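Beta-catenin homolog sys-1 (Caenorhabditis elegans, PDB 3C2G) acts as a transcription coregulator in the Wnt signalling asymmetry pathway, binding the TCF factor POP-1 directly and activating or repressing target genes. Local coordinates at residues 257-271 with 297-311. Residues are numbered along the deposited sequence; the frame is centred on the assembly and turned at random.
Sequences IQVIIRTFDLLGLLL and NNDLIRAGCKLLLQV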
# COMPACT_ATOMS: atom_id res chain seq x y z
N ILE A 257 0.09 -21.61 -1.90
CA ILE A 257 -0.10 -20.33 -2.56
C ILE A 257 -0.63 -19.36 -1.54
O ILE A 257 -0.14 -18.23 -1.41
CB ILE A 257 -1.07 -20.44 -3.76
CG1 ILE A 257 -0.33 -21.04 -4.97
CG2 ILE A 257 -1.68 -19.06 -4.13
CD1 ILE A 257 -1.26 -21.45 -6.12
N GLN A 258 -1.63 -19.82 -0.79
CA GLN A 258 -2.28 -19.02 0.25
C GLN A 258 -1.28 -18.66 1.35
O GLN A 258 -1.30 -17.55 1.86
CB GLN A 258 -3.51 -19.76 0.79
CG GLN A 258 -4.74 -18.87 1.08
CD GLN A 258 -5.26 -18.08 -0.14
OE1 GLN A 258 -5.31 -18.57 -1.28
NE2 GLN A 258 -5.68 -16.83 0.11
N VAL A 259 -0.39 -19.59 1.71
CA VAL A 259 0.67 -19.29 2.65
C VAL A 259 1.57 -18.14 2.15
O VAL A 259 1.96 -17.26 2.93
CB VAL A 259 1.54 -20.54 2.95
CG1 VAL A 259 2.87 -20.13 3.60
CG2 VAL A 259 0.79 -21.50 3.85
N ILE A 260 1.89 -18.13 0.86
CA ILE A 260 2.71 -17.07 0.28
C ILE A 260 1.99 -15.71 0.30
O ILE A 260 2.58 -14.68 0.62
CB ILE A 260 3.12 -17.44 -1.16
CG1 ILE A 260 4.12 -18.59 -1.15
CG2 ILE A 260 3.65 -16.22 -1.93
CD1 ILE A 260 4.10 -19.39 -2.43
N ILE A 261 0.71 -15.72 -0.05
CA ILE A 261 -0.10 -14.52 -0.08
C ILE A 261 -0.26 -13.90 1.31
O ILE A 261 -0.13 -12.69 1.48
CB ILE A 261 -1.48 -14.79 -0.74
CG1 ILE A 261 -1.27 -15.08 -2.24
CG2 ILE A 261 -2.42 -13.62 -0.52
CD1 ILE A 261 -2.52 -15.50 -3.01
N ARG A 262 -0.52 -14.72 2.32
CA ARG A 262 -0.63 -14.21 3.67
C ARG A 262 0.72 -13.74 4.23
O ARG A 262 0.77 -12.87 5.09
CB ARG A 262 -1.29 -15.24 4.59
CG ARG A 262 -2.79 -15.49 4.29
CD ARG A 262 -3.33 -16.58 5.23
NE ARG A 262 -4.71 -16.98 4.94
CZ ARG A 262 -5.76 -16.73 5.73
NH1 ARG A 262 -5.60 -16.06 6.87
NH2 ARG A 262 -6.97 -17.15 5.37
N THR A 263 1.81 -14.34 3.76
CA THR A 263 3.13 -13.85 4.13
C THR A 263 3.40 -12.47 3.51
O THR A 263 3.96 -11.61 4.18
CB THR A 263 4.21 -14.84 3.72
OG1 THR A 263 4.01 -16.06 4.43
CG2 THR A 263 5.59 -14.30 4.04
N PHE A 264 2.98 -12.26 2.27
CA PHE A 264 3.07 -10.94 1.66
C PHE A 264 2.25 -9.94 2.47
O PHE A 264 2.72 -8.85 2.79
CB PHE A 264 2.60 -10.93 0.19
CG PHE A 264 3.55 -11.60 -0.80
CD1 PHE A 264 4.92 -11.61 -0.60
CD2 PHE A 264 3.04 -12.19 -1.96
CE1 PHE A 264 5.78 -12.21 -1.53
CE2 PHE A 264 3.88 -12.79 -2.90
CZ PHE A 264 5.25 -12.80 -2.69
N ASP A 265 1.01 -10.31 2.79
CA ASP A 265 0.12 -9.45 3.57
C ASP A 265 0.69 -9.10 4.95
O ASP A 265 0.64 -7.95 5.36
CB ASP A 265 -1.26 -10.11 3.72
CG ASP A 265 -2.27 -9.23 4.48
OD1 ASP A 265 -2.53 -8.08 4.03
OD2 ASP A 265 -2.79 -9.68 5.52
N LEU A 266 1.27 -10.08 5.64
CA LEU A 266 1.85 -9.85 6.97
C LEU A 266 3.09 -8.92 6.90
O LEU A 266 3.17 -7.93 7.65
CB LEU A 266 2.15 -11.17 7.68
CG LEU A 266 2.66 -11.11 9.12
CD1 LEU A 266 1.78 -10.25 10.04
CD2 LEU A 266 2.84 -12.52 9.71
N LEU A 267 4.03 -9.22 6.00
CA LEU A 267 5.15 -8.30 5.74
C LEU A 267 4.70 -6.87 5.41
O LEU A 267 5.27 -5.91 5.90
CB LEU A 267 6.01 -8.83 4.61
CG LEU A 267 6.83 -10.04 5.01
CD1 LEU A 267 7.25 -10.78 3.77
CD2 LEU A 267 8.01 -9.61 5.87
N GLY A 268 3.65 -6.73 4.60
CA GLY A 268 3.03 -5.43 4.38
C GLY A 268 2.68 -4.72 5.68
O GLY A 268 2.94 -3.53 5.83
N LEU A 269 2.09 -5.44 6.64
CA LEU A 269 1.73 -4.82 7.90
C LEU A 269 2.92 -4.51 8.78
O LEU A 269 2.91 -3.51 9.50
CB LEU A 269 0.71 -5.65 8.66
CG LEU A 269 -0.61 -4.88 8.70
CD1 LEU A 269 -1.79 -5.73 8.17
CD2 LEU A 269 -0.86 -4.32 10.12
N LEU A 270 3.95 -5.35 8.73
CA LEU A 270 5.09 -5.16 9.60
C LEU A 270 5.95 -3.97 9.18
O LEU A 270 6.45 -3.23 10.02
CB LEU A 270 5.96 -6.41 9.63
CG LEU A 270 5.48 -7.55 10.51
CD1 LEU A 270 6.25 -8.80 10.14
CD2 LEU A 270 5.67 -7.19 11.99
N LEU A 271 6.12 -3.80 7.87
CA LEU A 271 7.06 -2.81 7.35
C LEU A 271 6.47 -1.40 7.35
O LEU A 271 6.18 -0.84 6.30
CB LEU A 271 7.54 -3.24 5.96
CG LEU A 271 8.10 -4.66 5.92
CD1 LEU A 271 8.31 -5.07 4.48
CD2 LEU A 271 9.38 -4.85 6.76
N ASN A 297 0.09 -17.33 -10.97
CA ASN A 297 -1.15 -17.19 -10.23
C ASN A 297 -1.37 -15.71 -9.91
O ASN A 297 -0.54 -15.07 -9.25
CB ASN A 297 -1.10 -18.02 -8.95
CG ASN A 297 -2.32 -17.81 -8.08
OD1 ASN A 297 -2.44 -16.80 -7.39
ND2 ASN A 297 -3.24 -18.77 -8.12
N ASN A 298 -2.50 -15.18 -10.38
CA ASN A 298 -2.76 -13.75 -10.33
C ASN A 298 -2.95 -13.15 -8.95
O ASN A 298 -2.57 -12.00 -8.72
CB ASN A 298 -3.90 -13.39 -11.28
CG ASN A 298 -3.53 -13.63 -12.73
OD1 ASN A 298 -2.39 -13.98 -13.04
ND2 ASN A 298 -4.49 -13.45 -13.63
N ASP A 299 -3.52 -13.90 -8.02
CA ASP A 299 -3.67 -13.40 -6.66
C ASP A 299 -2.29 -13.26 -6.04
O ASP A 299 -1.99 -12.28 -5.37
CB ASP A 299 -4.55 -14.33 -5.81
CG ASP A 299 -6.04 -14.18 -6.13
OD1 ASP A 299 -6.46 -13.08 -6.58
OD2 ASP A 299 -6.80 -15.16 -5.93
N LEU A 300 -1.47 -14.27 -6.27
CA LEU A 300 -0.12 -14.29 -5.77
C LEU A 300 0.67 -13.13 -6.40
O LEU A 300 1.34 -12.38 -5.69
CB LEU A 300 0.52 -15.66 -6.05
CG LEU A 300 1.90 -15.97 -5.47
CD1 LEU A 300 2.23 -17.43 -5.66
CD2 LEU A 300 2.96 -15.13 -6.17
N ILE A 301 0.56 -12.97 -7.72
CA ILE A 301 1.25 -11.87 -8.40
C ILE A 301 0.77 -10.50 -7.90
O ILE A 301 1.59 -9.63 -7.58
CB ILE A 301 1.18 -12.01 -9.95
CG1 ILE A 301 1.96 -13.26 -10.39
CG2 ILE A 301 1.73 -10.75 -10.64
CD1 ILE A 301 1.57 -13.80 -11.74
N ARG A 302 -0.54 -10.31 -7.81
CA ARG A 302 -1.09 -9.06 -7.25
C ARG A 302 -0.52 -8.74 -5.88
O ARG A 302 -0.22 -7.58 -5.59
CB ARG A 302 -2.62 -9.09 -7.17
CG ARG A 302 -3.32 -8.58 -8.42
CD ARG A 302 -4.80 -8.30 -8.16
NE ARG A 302 -5.58 -9.53 -8.10
CZ ARG A 302 -6.04 -10.19 -9.16
NH1 ARG A 302 -5.80 -9.75 -10.39
NH2 ARG A 302 -6.74 -11.31 -9.00
N ALA A 303 -0.39 -9.75 -5.03
CA ALA A 303 0.00 -9.52 -3.65
C ALA A 303 1.49 -9.22 -3.52
O ALA A 303 1.89 -8.41 -2.69
CB ALA A 303 -0.40 -10.68 -2.76
N GLY A 304 2.31 -9.88 -4.33
CA GLY A 304 3.74 -9.63 -4.39
C GLY A 304 4.07 -8.23 -4.88
O GLY A 304 4.90 -7.53 -4.28
N CYS A 305 3.39 -7.82 -5.94
CA CYS A 305 3.60 -6.50 -6.54
C CYS A 305 3.16 -5.35 -5.63
O CYS A 305 3.80 -4.30 -5.59
CB CYS A 305 2.98 -6.43 -7.94
SG CYS A 305 3.85 -7.55 -9.14
N LYS A 306 2.08 -5.58 -4.89
CA LYS A 306 1.60 -4.66 -3.84
C LYS A 306 2.69 -4.38 -2.80
O LYS A 306 2.92 -3.23 -2.42
CB LYS A 306 0.38 -5.26 -3.15
CG LYS A 306 -0.41 -4.33 -2.24
CD LYS A 306 -1.40 -5.16 -1.38
CE LYS A 306 -2.39 -4.29 -0.55
NZ LYS A 306 -1.77 -3.15 0.21
N LEU A 307 3.36 -5.43 -2.34
CA LEU A 307 4.45 -5.30 -1.40
C LEU A 307 5.70 -4.63 -2.02
O LEU A 307 6.36 -3.83 -1.37
CB LEU A 307 4.80 -6.68 -0.81
CG LEU A 307 5.88 -6.72 0.29
CD1 LEU A 307 5.53 -5.88 1.52
CD2 LEU A 307 6.23 -8.16 0.69
N LEU A 308 6.01 -4.96 -3.27
CA LEU A 308 7.06 -4.28 -4.01
C LEU A 308 6.79 -2.78 -4.04
O LEU A 308 7.68 -1.99 -3.74
CB LEU A 308 7.18 -4.81 -5.43
CG LEU A 308 7.95 -6.13 -5.57
CD1 LEU A 308 7.94 -6.59 -7.02
CD2 LEU A 308 9.37 -5.98 -5.07
N LEU A 309 5.57 -2.41 -4.37
CA LEU A 309 5.18 -1.01 -4.38
C LEU A 309 5.53 -0.37 -3.03
O LEU A 309 6.13 0.69 -2.98
CB LEU A 309 3.68 -0.88 -4.67
CG LEU A 309 3.13 0.54 -4.80
CD1 LEU A 309 3.82 1.30 -5.96
CD2 LEU A 309 1.59 0.57 -4.93
N GLN A 310 5.20 -1.06 -1.95
CA GLN A 310 5.28 -0.49 -0.63
C GLN A 310 6.71 -0.22 -0.21
O GLN A 310 6.94 0.67 0.59
CB GLN A 310 4.65 -1.46 0.36
CG GLN A 310 4.27 -0.83 1.68
CD GLN A 310 3.63 -1.84 2.62
OE1 GLN A 310 2.73 -2.59 2.22
NE2 GLN A 310 4.11 -1.88 3.87
N VAL A 311 7.65 -0.99 -0.73
CA VAL A 311 9.05 -0.88 -0.31
C VAL A 311 9.92 -0.13 -1.34
O VAL A 311 11.15 -0.04 -1.18
CB VAL A 311 9.70 -2.29 -0.03
CG1 VAL A 311 8.88 -3.07 1.01
CG2 VAL A 311 9.86 -3.11 -1.32
O HOH W 1 -5.93 -17.17 -4.17
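The amide of Q310 meets G268 where helix 251-270 ends, L271 being the first residue to leave helical geometry. It gets there on a stretched side chain, CG lying opposite the backbone N (chi1 -162°). NE2 of Q310 donates to O of G268 at 2.8 Å, nearly straight at 172°, onto a lone pair in the carbonyl plane; the same nitrogen makes a weak bond of 3.4 Å to O of L271. A leucine in place of Q310 would probably leave the G268 carbonyl without this donor and the helix end less firmly tied to its neighbour.

Between its polar ends the interface is apolar, with helix axes 9.1 Å apart and inclined at 19°, a near-parallel packing of neighbouring helices in the armadillo domain. Near its C-terminal end helix 298-311 meets the bound peptide, L309 packing on an aromatic side chain and Q310 on the peptide's backbone, consistent with direct binding of POP-1. F264 is a knob among L300, A303, G304 and L307, and CA of G304 lies over one ring face, 3.8 Å from the F264 centroid. CD1 of L307 packs against N of G268.

At the opposite end, OD1 of the N-cap N297 accepts from N of L300 at 2.9 Å, while its amide meets CD1 of I257. One water donates to both OE1 of Q258 and OD2 of D299, whose OD1 takes the salt bridge from R302.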